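Long-range contacts in type II 3-hydroxyacyl-CoA dehydrogenase (Thermus thermophilus, PDB 1UAY), which probably catalyses the NAD-dependent oxidation of 3-hydroxyacyl-CoA to 3-ketoacyl-CoA in fatty acid beta-oxidation, as a member of the short-chain dehydrogenase family: residues Ala21-Tyr27 with Leu218-Glu222; Val29-Leu34 with Leu41-Asp47; Leu67-Ala73 with Arg127-Thr133. One frame throughout, in Å; residues are numbered along the deposited sequence.

Contact 1 of 3, residues Ala21-Tyr27 with Leu218-Glu222; sequences ALKARGY and LHILE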
loop_
_atom_site.group_PDB
_atom_site.type_symbol
_atom_site.label_atom_id
_atom_site.label_comp_id
_atom_site.label_asym_id
_atom_site.label_seq_id
_atom_site.Cartn_x
_atom_site.Cartn_y
_atom_site.Cartn_z
ATOM N N ALA A 21 -3.060 26.402 16.047
ATOM C CA ALA A 21 -2.841 25.397 17.084
ATOM C C ALA A 21 -1.408 25.469 17.605
ATOM O O ALA A 21 -1.166 25.338 18.805
ATOM C CB ALA A 21 -3.129 24.009 16.538
ATOM N N LEU A 22 -0.457 25.676 16.702
ATOM C CA LEU A 22 0.941 25.773 17.102
ATOM C C LEU A 22 1.166 27.025 17.941
ATOM O O LEU A 22 1.923 27.006 18.913
ATOM C CB LEU A 22 1.840 25.786 15.864
ATOM C CG LEU A 22 1.942 24.440 15.139
ATOM C CD1 LEU A 22 2.573 24.633 13.771
ATOM C CD2 LEU A 22 2.752 23.462 15.982
ATOM N N LYS A 23 0.497 28.114 17.574
ATOM C CA LYS A 23 0.630 29.359 18.324
ATOM C C LYS A 23 0.103 29.150 19.743
ATOM O O LYS A 23 0.732 29.565 20.714
ATOM C CB LYS A 23 -0.156 30.478 17.633
ATOM C CG LYS A 23 -0.045 31.835 18.316
ATOM C CD LYS A 23 1.372 32.383 18.244
ATOM C CE LYS A 23 1.499 33.710 18.982
ATOM N NZ LYS A 23 0.571 34.744 18.450
ATOM N N ALA A 24 -1.052 28.499 19.858
ATOM C CA ALA A 24 -1.656 28.236 21.162
ATOM C C ALA A 24 -0.769 27.321 22.002
ATOM O O ALA A 24 -0.786 27.385 23.234
ATOM C CB ALA A 24 -3.027 27.607 20.982
ATOM N N ARG A 25 0.005 26.473 21.328
ATOM C CA ARG A 25 0.904 25.535 21.993
ATOM C C ARG A 25 2.165 26.225 22.503
ATOM O O ARG A 25 2.907 25.655 23.302
ATOM C CB ARG A 25 1.284 24.405 21.030
ATOM C CG ARG A 25 2.217 23.349 21.614
ATOM C CD ARG A 25 1.533 22.520 22.692
ATOM N NE ARG A 25 2.411 21.478 23.218
ATOM C CZ ARG A 25 3.509 21.713 23.930
ATOM N NH1 ARG A 25 3.870 22.960 24.207
ATOM N NH2 ARG A 25 4.251 20.701 24.363
ATOM N N GLY A 26 2.412 27.446 22.035
ATOM C CA GLY A 26 3.582 28.179 22.484
ATOM C C GLY A 26 4.649 28.448 21.437
ATOM O O GLY A 26 5.666 29.072 21.736
ATOM N N TYR A 27 4.437 27.982 20.212
ATOM C CA TYR A 27 5.411 28.213 19.152
ATOM C C TYR A 27 5.330 29.638 18.624
ATOM O O TYR A 27 4.266 30.257 18.648
ATOM C CB TYR A 27 5.175 27.268 17.965
ATOM C CG TYR A 27 5.597 25.834 18.180
ATOM C CD1 TYR A 27 4.754 24.924 18.812
ATOM C CD2 TYR A 27 6.842 25.386 17.740
ATOM C CE1 TYR A 27 5.142 23.595 19.002
ATOM C CE2 TYR A 27 7.238 24.068 17.925
ATOM C CZ TYR A 27 6.386 23.177 18.554
ATOM O OH TYR A 27 6.779 21.869 18.730
ATOM N N LEU A 218 -0.087 18.298 15.566
ATOM C CA LEU A 218 0.529 18.499 16.874
ATOM C C LEU A 218 0.904 17.174 17.537
ATOM O O LEU A 218 1.909 17.051 18.228
ATOM C CB LEU A 218 -0.457 19.257 17.764
ATOM C CG LEU A 218 -0.153 20.755 17.812
ATOM C CD1 LEU A 218 -0.412 21.433 16.468
ATOM C CD2 LEU A 218 -1.003 21.503 18.840
ATOM N N HIS A 219 0.120 16.118 17.335
ATOM C CA HIS A 219 0.496 14.842 17.922
ATOM C C HIS A 219 1.776 14.333 17.271
ATOM O O HIS A 219 2.646 13.784 17.944
ATOM C CB HIS A 219 -0.590 13.783 17.759
ATOM C CG HIS A 219 -0.202 12.464 18.349
ATOM N ND1 HIS A 219 0.016 12.298 19.700
ATOM C CD2 HIS A 219 0.122 11.284 17.767
ATOM C CE1 HIS A 219 0.464 11.076 19.924
ATOM N NE2 HIS A 219 0.539 10.440 18.769
ATOM N N ILE A 220 1.893 14.504 15.960
ATOM C CA ILE A 220 3.094 14.062 15.263
ATOM C C ILE A 220 4.310 14.756 15.877
ATOM O O ILE A 220 5.338 14.126 16.124
ATOM C CB ILE A 220 3.006 14.375 13.754
ATOM C CG1 ILE A 220 1.940 13.480 13.113
ATOM C CG2 ILE A 220 4.367 14.167 13.090
ATOM C CD1 ILE A 220 1.525 13.903 11.722
ATOM N N LEU A 221 4.190 16.052 16.146
ATOM C CA LEU A 221 5.302 16.789 16.738
ATOM C C LEU A 221 5.681 16.254 18.117
ATOM O O LEU A 221 6.854 16.273 18.494
ATOM C CB LEU A 221 4.954 18.277 16.849
ATOM C CG LEU A 221 4.755 19.023 15.529
ATOM C CD1 LEU A 221 4.344 20.452 15.828
ATOM C CD2 LEU A 221 6.034 18.992 14.704
ATOM N N GLU A 222 4.692 15.774 18.864
ATOM C CA GLU A 222 4.918 15.259 20.212
ATOM C C GLU A 222 5.252 13.776 20.323
ATOM O O GLU A 222 5.553 13.297 21.417
ATOM C CB GLU A 222 3.695 15.541 21.091
ATOM C CG GLU A 222 3.554 16.981 21.541
ATOM C CD GLU A 222 2.336 17.192 22.415
ATOM O OE1 GLU A 222 2.268 18.233 23.103
ATOM O OE2 GLU A 222 1.439 16.320 22.412
#

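Contact 2 of 3, residues Val29-Leu34 with Leu41-Asp47; sequences VVVLDL and LIYVEGD. With ADN (adenosine), chain C.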
loop_
_atom_site.group_PDB
_atom_site.type_symbol
_atom_site.label_atom_id
_atom_site.label_comp_id
_atom_site.label_asym_id
_atom_site.label_seq_id
_atom_site.Cartn_x
_atom_site.Cartn_y
_atom_site.Cartn_z
ATOM N N VAL A 29 5.066 31.319 15.624
ATOM C CA VAL A 29 4.660 30.913 14.283
ATOM C C VAL A 29 4.774 31.906 13.137
ATOM O O VAL A 29 4.305 33.043 13.223
ATOM C CB VAL A 29 3.202 30.400 14.316
ATOM C CG1 VAL A 29 2.782 29.904 12.943
ATOM C CG2 VAL A 29 3.066 29.290 15.349
ATOM N N VAL A 30 5.397 31.444 12.057
ATOM C CA VAL A 30 5.547 32.225 10.843
ATOM C C VAL A 30 4.763 31.503 9.757
ATOM O O VAL A 30 4.900 30.290 9.580
ATOM C CB VAL A 30 7.016 32.328 10.386
ATOM C CG1 VAL A 30 7.083 32.976 9.003
ATOM C CG2 VAL A 30 7.812 33.150 11.384
ATOM N N VAL A 31 3.926 32.250 9.051
ATOM C CA VAL A 31 3.130 31.704 7.964
ATOM C C VAL A 31 3.705 32.156 6.628
ATOM O O VAL A 31 4.059 33.323 6.468
ATOM C CB VAL A 31 1.663 32.203 8.039
ATOM C CG1 VAL A 31 0.935 31.897 6.733
ATOM C CG2 VAL A 31 0.946 31.551 9.210
ATOM N N LEU A 32 3.835 31.224 5.688
ATOM C CA LEU A 32 4.283 31.553 4.338
ATOM C C LEU A 32 3.072 31.230 3.475
ATOM O O LEU A 32 2.608 30.089 3.438
ATOM C CB LEU A 32 5.475 30.700 3.894
ATOM C CG LEU A 32 5.850 30.889 2.414
ATOM C CD1 LEU A 32 6.176 32.355 2.129
ATOM C CD2 LEU A 32 7.031 29.999 2.063
ATOM N N ASP A 33 2.551 32.239 2.792
ATOM C CA ASP A 33 1.370 32.060 1.958
ATOM C C ASP A 33 1.330 33.216 0.967
ATOM O O ASP A 33 1.951 34.257 1.195
ATOM C CB ASP A 33 0.124 32.078 2.855
ATOM C CG ASP A 33 -1.114 31.527 2.171
ATOM O OD1 ASP A 33 -1.570 32.122 1.169
ATOM O OD2 ASP A 33 -1.645 30.500 2.650
ATOM N N LEU A 34 0.616 33.029 -0.137
ATOM C CA LEU A 34 0.499 34.079 -1.141
ATOM C C LEU A 34 -0.294 35.248 -0.572
ATOM O O LEU A 34 -0.172 36.378 -1.040
ATOM C CB LEU A 34 -0.222 33.550 -2.380
ATOM C CG LEU A 34 0.490 32.472 -3.195
ATOM C CD1 LEU A 34 -0.474 31.907 -4.228
ATOM C CD2 LEU A 34 1.722 33.057 -3.866
ATOM N N LEU A 41 -0.440 36.048 14.028
ATOM C CA LEU A 41 0.635 35.245 13.461
ATOM C C LEU A 41 1.530 36.166 12.646
ATOM O O LEU A 41 1.134 37.277 12.291
ATOM C CB LEU A 41 0.061 34.170 12.531
ATOM C CG LEU A 41 -0.939 33.165 13.108
ATOM C CD1 LEU A 41 -1.632 32.420 11.974
ATOM C CD2 LEU A 41 -0.223 32.193 14.034
ATOM N N ILE A 42 2.739 35.702 12.355
ATOM C CA ILE A 42 3.674 36.473 11.551
ATOM C C ILE A 42 3.461 36.018 10.115
ATOM O O ILE A 42 3.647 34.845 9.794
ATOM C CB ILE A 42 5.126 36.197 11.971
ATOM C CG1 ILE A 42 5.337 36.652 13.415
ATOM C CG2 ILE A 42 6.089 36.915 11.032
ATOM C CD1 ILE A 42 6.638 36.174 14.025
ATOM N N TYR A 43 3.057 36.944 9.253
ATOM C CA TYR A 43 2.793 36.617 7.859
ATOM C C TYR A 43 3.889 37.040 6.902
ATOM O O TYR A 43 4.254 38.215 6.833
ATOM C CB TYR A 43 1.482 37.265 7.403
ATOM C CG TYR A 43 0.241 36.691 8.042
ATOM C CD1 TYR A 43 -0.334 35.509 7.568
ATOM C CD2 TYR A 43 -0.359 37.328 9.127
ATOM C CE1 TYR A 43 -1.480 34.978 8.159
ATOM C CE2 TYR A 43 -1.504 36.806 9.725
ATOM C CZ TYR A 43 -2.058 35.632 9.237
ATOM O OH TYR A 43 -3.188 35.124 9.829
ATOM N N VAL A 44 4.417 36.066 6.170
ATOM C CA VAL A 44 5.422 36.323 5.160
ATOM C C VAL A 44 4.706 35.977 3.862
ATOM O O VAL A 44 4.291 34.833 3.651
ATOM C CB VAL A 44 6.666 35.420 5.328
ATOM C CG1 VAL A 44 7.628 35.643 4.168
ATOM C CG2 VAL A 44 7.364 35.740 6.637
ATOM N N GLU A 45 4.523 36.974 3.009
ATOM C CA GLU A 45 3.843 36.754 1.745
ATOM C C GLU A 45 4.834 36.283 0.700
ATOM O O GLU A 45 5.820 36.958 0.408
ATOM C CB GLU A 45 3.143 38.037 1.304
ATOM C CG GLU A 45 2.008 38.416 2.237
ATOM C CD GLU A 45 1.251 39.636 1.774
ATOM O OE1 GLU A 45 1.809 40.751 1.853
ATOM O OE2 GLU A 45 0.099 39.471 1.326
ATOM N N GLY A 46 4.568 35.107 0.145
ATOM C CA GLY A 46 5.460 34.546 -0.846
ATOM C C GLY A 46 4.928 33.262 -1.446
ATOM O O GLY A 46 3.876 32.760 -1.047
ATOM N N ASP A 47 5.696 32.722 -2.386
ATOM C CA ASP A 47 5.345 31.518 -3.130
ATOM C C ASP A 47 6.286 30.359 -2.772
ATOM O O ASP A 47 7.503 30.497 -2.879
ATOM C CB ASP A 47 5.454 31.851 -4.623
ATOM C CG ASP A 47 4.790 30.825 -5.511
ATOM O OD1 ASP A 47 5.008 29.620 -5.295
ATOM O OD2 ASP A 47 4.059 31.229 -6.442
HETATM O "O5'" ADN C . -3.427 25.234 0.865
HETATM C "C5'" ADN C . -4.235 26.401 0.693
HETATM C "C4'" ADN C . -3.346 27.589 1.128
HETATM O "O4'" ADN C . -2.328 27.436 0.086
HETATM C "C3'" ADN C . -4.105 28.851 0.680
HETATM O "O3'" ADN C . -4.126 29.689 1.858
HETATM C "C2'" ADN C . -3.293 29.509 -0.457
HETATM O "O2'" ADN C . -3.241 30.935 -0.469
HETATM C "C1'" ADN C . -1.972 28.735 -0.328
HETATM N N9 ADN C . -1.107 28.668 -1.519
HETATM C C8 ADN C . -1.471 28.189 -2.805
HETATM N N7 ADN C . -0.514 28.210 -3.690
HETATM C C5 ADN C . 0.574 28.724 -2.978
HETATM C C6 ADN C . 1.963 29.012 -3.329
HETATM N N6 ADN C . 2.454 28.799 -4.553
HETATM N N1 ADN C . 2.800 29.536 -2.340
HETATM C C2 ADN C . 2.324 29.770 -1.071
HETATM N N3 ADN C . 1.040 29.533 -0.630
HETATM C C4 ADN C . 0.223 29.015 -1.634
#

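Contact 3 of 3, residues Leu67-Ala73 with Arg127-Thr133; sequences LFAVVSA and RGVIVNT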
loop_
_atom_site.group_PDB
_atom_site.type_symbol
_atom_site.label_atom_id
_atom_site.label_comp_id
_atom_site.label_asym_id
_atom_site.label_seq_id
_atom_site.Cartn_x
_atom_site.Cartn_y
_atom_site.Cartn_z
ATOM N N LEU A 67 14.063 27.102 14.780
ATOM C CA LEU A 67 13.005 26.471 13.992
ATOM C C LEU A 67 12.908 24.975 14.261
ATOM O O LEU A 67 13.841 24.227 13.978
ATOM C CB LEU A 67 13.249 26.709 12.500
ATOM C CG LEU A 67 12.241 26.088 11.530
ATOM C CD1 LEU A 67 10.842 26.625 11.817
ATOM C CD2 LEU A 67 12.653 26.404 10.098
ATOM N N PHE A 68 11.766 24.546 14.788
ATOM C CA PHE A 68 11.552 23.143 15.117
ATOM C C PHE A 68 10.469 22.476 14.274
ATOM O O PHE A 68 10.671 21.378 13.753
ATOM C CB PHE A 68 11.180 23.011 16.600
ATOM C CG PHE A 68 11.041 21.588 17.066
ATOM C CD1 PHE A 68 12.146 20.884 17.527
ATOM C CD2 PHE A 68 9.808 20.945 17.023
ATOM C CE1 PHE A 68 12.028 19.557 17.939
ATOM C CE2 PHE A 68 9.677 19.618 17.432
ATOM C CZ PHE A 68 10.791 18.924 17.891
ATOM N N ALA A 69 9.321 23.135 14.138
ATOM C CA ALA A 69 8.206 22.565 13.392
ATOM C C ALA A 69 7.977 23.219 12.046
ATOM O O ALA A 69 7.861 24.440 11.946
ATOM C CB ALA A 69 6.930 22.653 14.224
ATOM N N VAL A 70 7.914 22.393 11.008
ATOM C CA VAL A 70 7.668 22.871 9.659
ATOM C C VAL A 70 6.472 22.091 9.135
ATOM O O VAL A 70 6.472 20.858 9.140
ATOM C CB VAL A 70 8.878 22.621 8.734
ATOM C CG1 VAL A 70 8.577 23.136 7.334
ATOM C CG2 VAL A 70 10.112 23.304 9.299
ATOM N N VAL A 71 5.445 22.816 8.708
ATOM C CA VAL A 71 4.242 22.190 8.179
ATOM C C VAL A 71 3.968 22.706 6.775
ATOM O O VAL A 71 3.699 23.899 6.589
ATOM C CB VAL A 71 3.014 22.509 9.061
ATOM C CG1 VAL A 71 1.783 21.800 8.515
ATOM C CG2 VAL A 71 3.281 22.095 10.502
ATOM N N SER A 72 4.062 21.822 5.784
ATOM C CA SER A 72 3.781 22.198 4.399
ATOM C C SER A 72 2.316 21.911 4.119
ATOM O O SER A 72 1.917 20.752 3.980
ATOM C CB SER A 72 4.648 21.405 3.416
ATOM O OG SER A 72 5.832 22.111 3.085
ATOM N N ALA A 73 1.514 22.963 4.046
ATOM C CA ALA A 73 0.092 22.799 3.790
ATOM C C ALA A 73 -0.370 23.654 2.619
ATOM O O ALA A 73 -1.568 23.793 2.381
ATOM C CB ALA A 73 -0.705 23.142 5.041
ATOM N N ARG A 127 16.135 17.671 16.145
ATOM C CA ARG A 127 16.496 19.026 15.755
ATOM C C ARG A 127 15.254 19.679 15.152
ATOM O O ARG A 127 15.158 20.900 15.078
ATOM C CB ARG A 127 17.626 19.018 14.725
ATOM C CG ARG A 127 18.992 18.712 15.316
ATOM C CD ARG A 127 20.100 19.121 14.365
ATOM N NE ARG A 127 21.422 18.978 14.973
ATOM C CZ ARG A 127 22.066 17.822 15.100
ATOM N NH1 ARG A 127 21.512 16.703 14.658
ATOM N NH2 ARG A 127 23.259 17.785 15.677
ATOM N N GLY A 128 14.300 18.852 14.737
ATOM C CA GLY A 128 13.080 19.375 14.150
ATOM C C GLY A 128 12.215 18.294 13.534
ATOM O O GLY A 128 12.593 17.120 13.489
ATOM N N VAL A 129 11.043 18.701 13.056
ATOM C CA VAL A 129 10.095 17.787 12.439
ATOM C C VAL A 129 9.424 18.489 11.269
ATOM O O VAL A 129 8.930 19.610 11.407
ATOM C CB VAL A 129 9.009 17.348 13.449
ATOM C CG1 VAL A 129 8.052 16.352 12.796
ATOM C CG2 VAL A 129 9.661 16.736 14.685
ATOM N N ILE A 130 9.422 17.826 10.119
ATOM C CA ILE A 130 8.811 18.368 8.915
ATOM C C ILE A 130 7.592 17.520 8.570
ATOM O O ILE A 130 7.699 16.313 8.354
ATOM C CB ILE A 130 9.817 18.367 7.745
ATOM C CG1 ILE A 130 11.036 19.215 8.129
ATOM C CG2 ILE A 130 9.156 18.909 6.475
ATOM C CD1 ILE A 130 12.134 19.254 7.084
ATOM N N VAL A 131 6.426 18.158 8.549
ATOM C CA VAL A 131 5.177 17.472 8.248
ATOM C C VAL A 131 4.632 17.965 6.919
ATOM O O VAL A 131 4.332 19.153 6.763
ATOM C CB VAL A 131 4.120 17.736 9.340
ATOM C CG1 VAL A 131 2.852 16.938 9.053
ATOM C CG2 VAL A 131 4.686 17.374 10.704
ATOM N N ASN A 132 4.524 17.054 5.959
ATOM C CA ASN A 132 4.002 17.404 4.647
ATOM C C ASN A 132 2.548 16.983 4.541
ATOM O O ASN A 132 2.065 16.167 5.329
ATOM C CB ASN A 132 4.828 16.737 3.546
ATOM C CG ASN A 132 6.271 17.206 3.539
ATOM O OD1 ASN A 132 6.564 18.345 3.897
ATOM N ND2 ASN A 132 7.175 16.339 3.107
ATOM N N THR A 133 1.852 17.547 3.562
ATOM C CA THR A 133 0.448 17.245 3.363
ATOM C C THR A 133 0.205 16.697 1.969
ATOM O O THR A 133 0.444 17.374 0.968
ATOM C CB THR A 133 -0.417 18.507 3.560
ATOM O OG1 THR A 133 -0.083 19.123 4.810
ATOM C CG2 THR A 133 -1.895 18.146 3.566
HETATM O O HOH W 1 7.899 20.474 3.123
#

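Contact 1 of 3, residues Ala21-Tyr27 with Leu218-Glu222
L218 and L221 of helix 210-222 meet A21 and L22 of helix 13-25 in an apolar seam. The CD1 methyl of L218 lies 3.7 Å from A21 CB and also reaches L22 CD2, the two leucines running antiparallel alongside one another; alanine, with nothing beyond CB, leaves its neighbour room. L22 and L221 stand roughly perpendicular, and L22 CD2 presses on L221 CD1 at 3.4 Å, closer than two methyls normally sit. L221 CD1 also sits 4.0 Å from Y27 OH, at nearly a right angle to L22.

The polar part lies at the solvent-exposed border, where long charged chains suit. R25 carries CG anti to its backbone nitrogen (chi1 -180°) and bends at chi2, which brings NE within 3.3 Å of E222 OE1 in a salt bridge; NH2 adds a weak bond to the same oxygen. OE1 lies in the guanidinium plane, while the carboxylate is turned 66° from it and met on its anti side, somewhat out of its plane.

Beyond R25, G26 takes positive phi and closes helix 13-25 with a Schellman motif. Two inclined helices joined by side chains on one face of a parallel sheet typify the Rossmann-type fold of short-chain dehydrogenases.

Contact 2 of 3, residues Val29-Leu34 with Leu41-Asp47
V29-D33 and I42-E45 run parallel as neighbouring strands, their short axes 4.7 Å apart at closest and crossing at -26°, with five backbone hydrogen bonds from I42 N to V29 O at one end to G46 N to D33 O at the other. The shortest, V31 N to I42 O, is 2.7 Å and nearly straight. The last differs: G46 N approaches D33 O from above the carbonyl plane, 50° out of it, just where the strand ends.

Beta-branched residues suit the extended backbone. On one face V30 CG1 packs on V44 CG2 at 3.6 Å, and L32 CD1 reaches across to the neighbouring strand, over V44 O and close to G46 N, where the lack of a side chain on G46 makes room. On the other face V31 and Y43 lie side by side, V31 CB 3.9 Å from Y43 CD1, and L41 CD1 touches V31 CG2.

At the C-terminal end the adenosine is held. D33, its CG anti to the backbone nitrogen (chi1 -164°), accepts one ribose hydroxyl on each oxygen: O2' at 2.6 Å from OD1 and O3' at 2.7 Å from OD2. An acidic residue here is consistent with a preference for NAD, since a 2'-phosphate would meet its charge. L34 CD1 packs 3.6 Å from adenosine C5, and D47 OD1 accepts the base N6 at 2.8 Å while also bonding T49 OG1.

Strand 42-45 is outermost in the chain's sheet, and strand 28-33 is bonded beyond it to strand 4-8. V30, I42 and V44 pack against helix 51-64, whereas V29, V31 and L41 meet A19 of helix 13-25.

Contact 3 of 3, residues Leu67-Ala73 with Arg127-Thr133
F68 lays one face of its ring over G128, whose CA is 4.1 Å from the ring centroid in a CH-pi contact. Glycine suits the place because the carbonyl O of F68 crowds any CB position here, and the bare CA serves as CH donor to the ring. The ring gets there because CG stands anti to the backbone nitrogen (chi1 -176°), and it then runs alongside V129, CE2 to CG2 4.0 Å. Between the strands, four backbone hydrogen bonds alternate, from V129 N to F68 O up to S72 N to V131 O; V131 N to V70 O, at 2.8 Å, is almost straight.

T133 OG1 donates to S72 O at 2.7 Å, tilted 28° from the carbonyl plane, and bonds Y213 OH. A water accepts from S72 OG at 2.6 Å and donates to N132 OD1 at the same distance, bridging groups too far apart to bond directly.

Farther out, R3 makes a cation-pi contact with F68, V108 of helix 91-116 packs on V70 and S72, and L221 of helix 210-222 on V129. The hydroxyl, amide and water contacts lie toward the C-terminal ends, near A73, whose O bonds adenosine O5', probably on the cofactor side.

In the fold
Contacts 2 and 3 belong to one parallel sheet: contact 3 pairs two of its inner strands and is buried, whereas contact 2 includes the strand outermost within the chain and is only partly buried. Strand 4-8 lies between the two pairs, whose nearest atoms are about 7 Å apart, yet both reach the adenosine pocket. Contact 1 packs helix on helix; L22 and L221 face the sheet and its salt bridge the surface. It touches both others, L22 meeting V29 of contact 2, and Y27 and L221 meeting F68, A69 and V129 of contact 3. Backbone bonding therefore dominates the strand pairs, while side chains alone join the helices. Along the chain, contact 1 encloses both strand contacts.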